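Local coordinates for 2-oxoadipate dioxygenase/decarboxylase (Pseudomonas putida, PDB 6W1G), which uses iron(II) and oxygen to decarboxylate and hydroxylate 2-oxoadipate to D-2-hydroxyglutarate, a step of D-lysine catabolism, at residues T228-I234 / E294-R298; R258-I262 / F344-L348; L394-D398 / Y444-E448. All blocks are in the same frame, centred on the assembly; numbering follows the deposited sequence. Where two conformers were deposited one is given.

Contact 1. Residues T228-I234 / E294-R298. With NI (nickel (II) ion), chain B.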
loop_
_atom_site.group_PDB
_atom_site.type_symbol
_atom_site.label_atom_id
_atom_site.label_comp_id
_atom_site.label_asym_id
_atom_site.label_seq_id
_atom_site.Cartn_x
_atom_site.Cartn_y
_atom_site.Cartn_z
ATOM N N THR A 228 4.302 1.298 6.991
ATOM C CA THR A 228 5.426 1.366 6.050
ATOM C C THR A 228 5.531 2.760 5.477
ATOM O O THR A 228 4.594 3.216 4.790
ATOM C CB THR A 228 5.198 0.369 4.910
ATOM O OG1 THR A 228 5.060 -0.915 5.508
ATOM C CG2 THR A 228 6.346 0.403 3.933
ATOM N N PRO A 229 6.649 3.443 5.725
ATOM C CA PRO A 229 6.903 4.727 5.071
ATOM C C PRO A 229 7.462 4.507 3.681
ATOM O O PRO A 229 7.943 3.429 3.333
ATOM C CB PRO A 229 7.942 5.393 5.975
ATOM C CG PRO A 229 8.700 4.271 6.537
ATOM C CD PRO A 229 7.761 3.080 6.642
ATOM N N ARG A 230 7.415 5.572 2.887
ATOM C CA ARG A 230 7.887 5.574 1.516
ATOM C C ARG A 230 9.251 6.251 1.411
ATOM O O ARG A 230 9.419 7.410 1.800
ATOM C CB ARG A 230 6.901 6.307 0.598
ATOM C CG ARG A 230 7.376 6.388 -0.832
ATOM C CD ARG A 230 6.383 7.134 -1.711
ATOM N NE ARG A 230 6.914 7.301 -3.038
ATOM C CZ ARG A 230 6.360 8.025 -4.013
ATOM N NH1 ARG A 230 5.222 8.688 -3.805
ATOM N NH2 ARG A 230 6.939 8.097 -5.193
ATOM N N THR A 231 10.231 5.503 0.902
ATOM C CA THR A 231 11.520 6.077 0.573
ATOM C C THR A 231 11.675 6.216 -0.928
ATOM O O THR A 231 11.137 5.439 -1.703
ATOM C CB THR A 231 12.677 5.240 1.154
ATOM O OG1 THR A 231 13.934 5.877 0.906
ATOM C CG2 THR A 231 12.762 3.849 0.596
ATOM N N LEU A 232 12.503 7.193 -1.312
ATOM C CA LEU A 232 12.887 7.356 -2.712
ATOM C C LEU A 232 14.020 6.416 -3.138
ATOM O O LEU A 232 14.324 6.335 -4.309
ATOM C CB LEU A 232 13.318 8.803 -2.970
ATOM C CG LEU A 232 12.220 9.833 -2.749
ATOM C CD1 LEU A 232 12.763 11.244 -2.996
ATOM C CD2 LEU A 232 10.993 9.566 -3.605
ATOM N N ASP A 233 14.677 5.702 -2.218
ATOM C CA ASP A 233 15.804 4.839 -2.620
ATOM C C ASP A 233 15.969 3.706 -1.612
ATOM O O ASP A 233 16.615 3.869 -0.581
ATOM C CB ASP A 233 17.093 5.653 -2.759
ATOM C CG ASP A 233 18.221 4.830 -3.336
ATOM O OD1 ASP A 233 18.151 3.581 -3.352
ATOM O OD2 ASP A 233 19.242 5.429 -3.779
ATOM N N ILE A 234 15.367 2.554 -1.915
ATOM C CA ILE A 234 15.418 1.442 -0.978
ATOM C C ILE A 234 16.817 0.855 -0.893
ATOM O O ILE A 234 17.186 0.283 0.131
ATOM C CB ILE A 234 14.351 0.390 -1.336
ATOM C CG1 ILE A 234 14.076 -0.519 -0.134
ATOM C CG2 ILE A 234 14.780 -0.443 -2.510
ATOM C CD1 ILE A 234 12.904 -1.391 -0.332
ATOM N N GLU A 294 8.540 -2.739 7.898
ATOM C CA GLU A 294 8.687 -2.777 6.447
ATOM C C GLU A 294 9.076 -1.406 5.936
ATOM O O GLU A 294 8.759 -0.358 6.540
ATOM C CB GLU A 294 7.362 -3.235 5.831
ATOM C CG GLU A 294 7.338 -3.373 4.324
ATOM C CD GLU A 294 6.007 -3.921 3.881
ATOM O OE1 GLU A 294 5.018 -3.165 3.804
ATOM O OE2 GLU A 294 5.919 -5.143 3.637
ATOM N N ILE A 295 9.746 -1.403 4.791
ATOM C CA ILE A 295 10.091 -0.189 4.058
ATOM C C ILE A 295 9.779 -0.448 2.593
ATOM O O ILE A 295 9.983 -1.551 2.094
ATOM C CB ILE A 295 11.596 0.169 4.282
ATOM C CG1 ILE A 295 12.004 1.434 3.589
ATOM C CG2 ILE A 295 12.533 -0.969 3.876
ATOM C CD1 ILE A 295 11.296 2.661 4.047
ATOM N N GLU A 296 9.325 0.596 1.877
ATOM C CA GLU A 296 8.996 0.453 0.454
ATOM C C GLU A 296 9.421 1.676 -0.330
ATOM O O GLU A 296 9.520 2.789 0.198
ATOM C CB GLU A 296 7.511 0.195 0.226
ATOM C CG GLU A 296 6.566 1.373 0.397
ATOM C CD GLU A 296 5.047 0.983 0.375
ATOM O OE1 GLU A 296 4.749 -0.137 -0.007
ATOM O OE2 GLU A 296 4.185 1.776 0.751
ATOM N N GLN A 297 9.647 1.435 -1.619
ATOM C CA GLN A 297 9.903 2.446 -2.615
ATOM C C GLN A 297 8.848 2.235 -3.716
ATOM O O GLN A 297 8.691 1.109 -4.191
ATOM C CB GLN A 297 11.314 2.292 -3.211
ATOM C CG GLN A 297 11.650 3.366 -4.242
ATOM C CD GLN A 297 12.945 3.142 -4.939
ATOM O OE1 GLN A 297 13.888 2.519 -4.417
ATOM N NE2 GLN A 297 13.042 3.680 -6.128
ATOM N N ARG A 298 8.140 3.282 -4.126
ATOM C CA ARG A 298 7.036 3.154 -5.074
ATOM C C ARG A 298 7.415 3.757 -6.410
ATOM O O ARG A 298 7.836 4.907 -6.456
ATOM C CB ARG A 298 5.736 3.778 -4.538
ATOM C CG ARG A 298 5.155 2.953 -3.440
ATOM C CD ARG A 298 3.856 3.556 -2.862
ATOM N NE ARG A 298 3.254 2.588 -1.961
ATOM C CZ ARG A 298 2.490 1.582 -2.357
ATOM N NH1 ARG A 298 2.063 1.494 -3.621
ATOM N NH2 ARG A 298 2.135 0.646 -1.482
HETATM NI NI NI B . 3.060 -3.821 3.670
HETATM O O HOH W 1 4.114 4.352 1.712
HETATM O O HOH W 2 9.291 5.898 -3.653
HETATM O O HOH W 3 10.082 6.807 -5.912
HETATM O O HOH W 4 3.604 -5.986 3.200
HETATM O O HOH W 5 1.123 -4.728 3.414
HETATM O O HOH W 6 2.987 -4.042 1.643
#

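Contact 2. Residues R258-I262 / F344-L348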
loop_
_atom_site.group_PDB
_atom_site.type_symbol
_atom_site.label_atom_id
_atom_site.label_comp_id
_atom_site.label_asym_id
_atom_site.label_seq_id
_atom_site.Cartn_x
_atom_site.Cartn_y
_atom_site.Cartn_z
ATOM N N ARG A 258 16.284 0.104 -10.891
ATOM C CA ARG A 258 16.069 0.649 -12.216
ATOM C C ARG A 258 16.182 2.162 -12.150
ATOM O O ARG A 258 15.908 2.788 -11.131
ATOM C CB ARG A 258 14.640 0.312 -12.703
ATOM C CG ARG A 258 14.432 -1.138 -13.100
ATOM C CD ARG A 258 12.962 -1.481 -13.256
ATOM N NE ARG A 258 12.263 -0.552 -14.153
ATOM C CZ ARG A 258 12.188 -0.656 -15.484
ATOM N NH1 ARG A 258 12.777 -1.668 -16.123
ATOM N NH2 ARG A 258 11.533 0.280 -16.178
ATOM N N ARG A 259 16.516 2.757 -13.296
ATOM C CA ARG A 259 16.434 4.211 -13.430
ATOM C C ARG A 259 14.988 4.691 -13.324
ATOM O O ARG A 259 14.733 5.768 -12.757
ATOM C CB ARG A 259 16.987 4.642 -14.779
ATOM C CG ARG A 259 18.477 4.414 -14.912
ATOM C CD ARG A 259 19.011 4.672 -16.322
ATOM N NE ARG A 259 18.879 3.494 -17.179
ATOM C CZ ARG A 259 18.403 3.493 -18.422
ATOM N NH1 ARG A 259 18.009 4.621 -19.000
ATOM N NH2 ARG A 259 18.333 2.347 -19.090
ATOM N N HIS A 260 14.037 3.907 -13.852
ATOM C CA HIS A 260 12.617 4.260 -13.855
ATOM C C HIS A 260 11.890 3.106 -13.197
ATOM O O HIS A 260 11.459 2.151 -13.872
ATOM C CB HIS A 260 12.155 4.564 -15.275
ATOM C CG HIS A 260 12.841 5.766 -15.789
ATOM N ND1 HIS A 260 12.582 7.032 -15.294
ATOM C CD2 HIS A 260 13.847 5.906 -16.679
ATOM C CE1 HIS A 260 13.386 7.897 -15.881
ATOM N NE2 HIS A 260 14.140 7.243 -16.736
ATOM N N PRO A 261 11.778 3.148 -11.868
ATOM C CA PRO A 261 11.180 2.038 -11.123
ATOM C C PRO A 261 9.772 1.731 -11.578
ATOM O O PRO A 261 9.025 2.610 -12.028
ATOM C CB PRO A 261 11.250 2.525 -9.667
ATOM C CG PRO A 261 12.534 3.394 -9.703
ATOM C CD PRO A 261 12.328 4.178 -10.980
ATOM N N ILE A 262 9.380 0.477 -11.369
ATOM C CA ILE A 262 8.060 -0.032 -11.686
ATOM C C ILE A 262 7.478 -0.727 -10.455
ATOM O O ILE A 262 8.200 -1.318 -9.646
ATOM C CB ILE A 262 8.069 -0.975 -12.918
ATOM C CG1 ILE A 262 9.008 -2.167 -12.697
ATOM C CG2 ILE A 262 8.441 -0.176 -14.161
ATOM C CD1 ILE A 262 9.075 -3.091 -13.910
ATOM N N PHE A 344 12.983 -5.638 -19.462
ATOM C CA PHE A 344 11.933 -4.664 -19.216
ATOM C C PHE A 344 12.507 -3.285 -19.517
ATOM O O PHE A 344 13.416 -2.839 -18.807
ATOM C CB PHE A 344 11.447 -4.740 -17.771
ATOM C CG PHE A 344 10.058 -4.169 -17.587
ATOM C CD1 PHE A 344 9.799 -2.825 -17.850
ATOM C CD2 PHE A 344 9.000 -4.976 -17.210
ATOM C CE1 PHE A 344 8.518 -2.312 -17.735
ATOM C CE2 PHE A 344 7.716 -4.472 -17.088
ATOM C CZ PHE A 344 7.471 -3.130 -17.336
ATOM N N PRO A 345 12.030 -2.584 -20.551
ATOM C CA PRO A 345 12.657 -1.304 -20.914
ATOM C C PRO A 345 12.780 -0.372 -19.722
ATOM O O PRO A 345 11.834 -0.228 -18.944
ATOM C CB PRO A 345 11.708 -0.730 -21.966
ATOM C CG PRO A 345 11.154 -1.966 -22.631
ATOM C CD PRO A 345 10.954 -2.948 -21.497
ATOM N N ASP A 346 13.955 0.260 -19.584
ATOM C CA ASP A 346 14.265 1.160 -18.470
ATOM C C ASP A 346 14.494 2.573 -19.010
ATOM O O ASP A 346 15.371 3.312 -18.557
ATOM C CB ASP A 346 15.441 0.655 -17.625
ATOM C CG ASP A 346 15.540 1.352 -16.280
ATOM O OD1 ASP A 346 14.544 1.980 -15.841
ATOM O OD2 ASP A 346 16.626 1.255 -15.647
ATOM N N ASP A 347 13.719 2.920 -20.007
ATOM C CA ASP A 347 13.723 4.211 -20.659
ATOM C C ASP A 347 12.269 4.673 -20.641
ATOM O O ASP A 347 11.377 3.950 -21.078
ATOM C CB ASP A 347 14.255 4.015 -22.073
ATOM C CG ASP A 347 14.191 5.261 -22.897
ATOM O OD1 ASP A 347 13.114 5.504 -23.438
ATOM O OD2 ASP A 347 15.226 5.967 -22.996
ATOM N N LEU A 348 12.023 5.860 -20.115
ATOM C CA LEU A 348 10.634 6.304 -19.927
ATOM C C LEU A 348 9.911 6.458 -21.252
ATOM O O LEU A 348 8.726 6.103 -21.366
ATOM C CB LEU A 348 10.566 7.648 -19.214
ATOM C CG LEU A 348 10.477 7.725 -17.696
ATOM C CD1 LEU A 348 10.186 9.159 -17.293
ATOM C CD2 LEU A 348 9.423 6.784 -17.178
#

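Contact 3. Residues L394-D398 / Y444-E448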
loop_
_atom_site.group_PDB
_atom_site.type_symbol
_atom_site.label_atom_id
_atom_site.label_comp_id
_atom_site.label_asym_id
_atom_site.label_seq_id
_atom_site.Cartn_x
_atom_site.Cartn_y
_atom_site.Cartn_z
ATOM N N LEU A 394 2.901 7.553 -13.721
ATOM C CA LEU A 394 1.901 7.584 -12.664
ATOM C C LEU A 394 2.317 6.644 -11.555
ATOM O O LEU A 394 2.507 5.458 -11.824
ATOM C CB LEU A 394 0.575 7.141 -13.255
ATOM C CG LEU A 394 -0.602 7.110 -12.274
ATOM C CD1 LEU A 394 -0.909 8.440 -11.694
ATOM C CD2 LEU A 394 -1.813 6.484 -12.979
ATOM N N VAL A 395 2.414 7.143 -10.327
ATOM C CA VAL A 395 2.893 6.325 -9.211
ATOM C C VAL A 395 1.917 5.218 -8.879
ATOM O O VAL A 395 0.697 5.414 -8.829
ATOM C CB VAL A 395 3.254 7.210 -8.014
ATOM C CG1 VAL A 395 2.035 8.019 -7.475
ATOM C CG2 VAL A 395 3.907 6.392 -6.884
ATOM N N TYR A 396 2.480 4.059 -8.572
ATOM C CA TYR A 396 1.720 2.881 -8.161
ATOM C C TYR A 396 1.257 3.040 -6.733
ATOM O O TYR A 396 2.064 3.325 -5.837
ATOM C CB TYR A 396 2.659 1.687 -8.295
ATOM C CG TYR A 396 1.970 0.340 -8.104
ATOM C CD1 TYR A 396 0.921 -0.025 -8.934
ATOM C CD2 TYR A 396 2.386 -0.558 -7.142
ATOM C CE1 TYR A 396 0.297 -1.270 -8.827
ATOM C CE2 TYR A 396 1.795 -1.804 -7.026
ATOM C CZ TYR A 396 0.723 -2.137 -7.873
ATOM O OH TYR A 396 0.076 -3.347 -7.837
ATOM N N GLU A 397 -0.034 2.822 -6.514
ATOM C CA GLU A 397 -0.693 2.997 -5.234
ATOM C C GLU A 397 -1.047 1.699 -4.548
ATOM O O GLU A 397 -1.530 1.731 -3.398
ATOM C CB GLU A 397 -2.027 3.782 -5.429
ATOM C CG GLU A 397 -1.840 5.100 -6.106
ATOM C CD GLU A 397 -1.192 6.201 -5.277
ATOM O OE1 GLU A 397 -0.837 5.974 -4.091
ATOM O OE2 GLU A 397 -0.998 7.321 -5.844
ATOM N N ASP A 398 -0.821 0.562 -5.207
ATOM C CA ASP A 398 -1.275 -0.759 -4.732
ATOM C C ASP A 398 -0.075 -1.592 -4.274
ATOM O O ASP A 398 0.914 -1.038 -3.786
ATOM C CB ASP A 398 -2.162 -1.347 -5.811
ATOM C CG ASP A 398 -3.375 -0.470 -6.029
ATOM O OD1 ASP A 398 -4.196 -0.409 -5.101
ATOM O OD2 ASP A 398 -3.455 0.203 -7.081
ATOM N N TYR A 444 -6.099 3.692 -12.784
ATOM C CA TYR A 444 -4.907 4.315 -13.336
ATOM C C TYR A 444 -5.173 4.875 -14.727
ATOM O O TYR A 444 -4.728 5.976 -15.067
ATOM C CB TYR A 444 -3.743 3.331 -13.383
ATOM C CG TYR A 444 -3.226 2.880 -12.040
ATOM C CD1 TYR A 444 -3.002 3.777 -11.014
ATOM C CD2 TYR A 444 -2.942 1.553 -11.820
ATOM C CE1 TYR A 444 -2.543 3.350 -9.771
ATOM C CE2 TYR A 444 -2.458 1.138 -10.568
ATOM C CZ TYR A 444 -2.289 2.042 -9.566
ATOM O OH TYR A 444 -1.777 1.679 -8.327
ATOM N N ALA A 445 -5.904 4.127 -15.551
ATOM C CA ALA A 445 -6.251 4.617 -16.876
ATOM C C ALA A 445 -7.030 5.914 -16.785
ATOM O O ALA A 445 -6.832 6.823 -17.610
ATOM C CB ALA A 445 -7.018 3.556 -17.669
ATOM N N GLN A 446 -7.916 6.005 -15.815
ATOM C CA GLN A 446 -8.684 7.233 -15.617
ATOM C C GLN A 446 -7.812 8.402 -15.206
ATOM O O GLN A 446 -7.995 9.530 -15.675
ATOM C CB GLN A 446 -9.815 7.037 -14.595
ATOM C CG GLN A 446 -10.908 6.150 -15.077
ATOM C CD GLN A 446 -12.020 5.969 -14.077
ATOM O OE1 GLN A 446 -11.783 5.742 -12.910
ATOM N NE2 GLN A 446 -13.235 6.092 -14.534
ATOM N N SER A 447 -6.847 8.180 -14.335
ATOM C CA SER A 447 -5.894 9.227 -13.947
ATOM C C SER A 447 -5.120 9.744 -15.151
ATOM O O SER A 447 -4.936 10.970 -15.331
ATOM C CB SER A 447 -4.836 8.705 -12.958
ATOM O OG SER A 447 -5.277 8.429 -11.650
ATOM N N GLU A 448 -4.620 8.815 -15.982
ATOM C CA GLU A 448 -3.902 9.221 -17.181
ATOM C C GLU A 448 -4.797 10.063 -18.084
ATOM O O GLU A 448 -4.392 11.144 -18.561
ATOM C CB GLU A 448 -3.421 7.943 -17.877
ATOM C CG GLU A 448 -2.678 8.134 -19.160
ATOM C CD GLU A 448 -2.182 6.799 -19.704
ATOM O OE1 GLU A 448 -3.012 6.001 -20.132
ATOM O OE2 GLU A 448 -0.968 6.511 -19.643
#

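Contact 1. Residues T228-I234 / E294-R298
T228 and E294 meet at the metal site, a two-histidine, one-carboxylate triad that H70 and H226 complete and in which nickel occupies the place of iron. E294 reaches the ion with OE1 at 2.1 Å, and three waters fill the remaining positions. T228 OG1 donates a hydrogen bond to that same oxygen, E294 OE1, over 2.8 Å, approaching on the anti side and 26° out of the carboxylate plane. The methyl arm of T228, CG2, turns instead onto the E296 chain, 3.7 Å from CG. Farther on, the two segments run side by side in the same direction through a single parallel bridge: T231 N bonds E296 O at 2.9 Å, while E296 N makes only a weak bond to P229 O. Q297 extends its chain, CG anti to the backbone N (chi1 -178°), and carries OE1 to I234 N at 2.9 Å, an N-H at the start of helix 234-240. With an alanine here in place of the glutamine, the I234 amide would probably lose its acceptor and a gap would open beside T231 O. One water joins R230 NE, T231 O and R298 N, and the guanidinium of R230 goes on to E68. E296 OE2, itself paired with R298 NE, accepts from H70 ND1, so this strand supplies one metal ligand and probably fixes the turn of another, the imidazole of H70.

Contact 2. Residues R258-I262 / F344-L348
The carboxylate of D346 clasps two successive backbone N-H groups of the facing loop, one with each oxygen. D346 OD2 takes R259 N and D346 OD1 takes H260 N, both at 2.8 Å and both through the syn lone pair. With CG anti to its own N (chi1 -165°), D346 carries this group into the bend at 258-260. Two arginines form salt bridges with it by charge alone, with no N-H aimed at it: D346 OD1 lies over one face of the R258 guanidinium, 3.5 Å from R258 NH2, and R259 NE is as far from D346 OD2. R258 NH2 bonds P345 O at 2.8 Å, R258 NH1 bonds F344 O at 3.0 Å, and R258 NE and NH2 together grip H260 O side-on. On the other face of that guanidinium lies I262 CD1, a methyl that also stands 3.6 Å from the centroid of the F344 ring, 7° off its normal, a CH-pi contact. The result joins the loop leading into strand 264-275 to the one entering helix 348-353. M351 of that helix touches R258, H260 and I262, while helix 304-321 backs the apolar end, with L309 and L313 on F344 and Y310 on I262.

Contact 3. Residues L394-D398 / Y444-E448
L394 and Y444 belong to a buried loop-to-helix contact, in which one tyrosine of the C-terminal helix 440-458 plugs into the irregular segment that follows strand 389-393, in a protein of the glyoxalase clan. Y444 holds CG anti to its carbonyl carbon (chi1 -66°), and the ring runs from the helix to the loop backbone. There Y444 OH accepts E397 N at 2.8 Å with an N-H angle of 164°, the amide lying near the ring plane, and donates a weak hydrogen bond to D398 OD2 at 2.6 Å. R114 pairs with the other oxygen, OD1, and its charge would probably help keep this carboxylate ionised. E397 sends its own carboxylate away from the tyrosine, to R127 and R64. Beside the hydroxyl, the Y396 ring meets that of Y444 rim to rim, planes 41° apart, with CD1 of Y396 only 3.2 Å from Y444 OH; D398 N sits over the centre of the Y396 ring. Nearer the helix the contact is apolar. L394 lays CD2 against the root of the Y444 ring, 3.6 Å from Y444 CD1 and 3.8 Å from S447 CB.

Overall arrangement
From the N terminus, residues 228-234 come first and 258-262 second; 294-298 then closes contact 1, and 344-348 closes contact 2. The two loops therefore cross, each opening before the other shuts, and their sites touch where Q297 packs on P261. Contact 1 ties strand 226-229, at an edge of the five-stranded sheet, to the hairpin strand 288-298. Contact 2 brings the approach to that hairpin against the start of helix 348-353. Contact 3 follows in series, drawing the loop after strand 389-393 onto the C-terminal helix 440-458. R298 links it to contact 1 through the carbonyls of Y396 and D398, whereas contacts 2 and 3 remain about 6 Å apart at their nearest atoms.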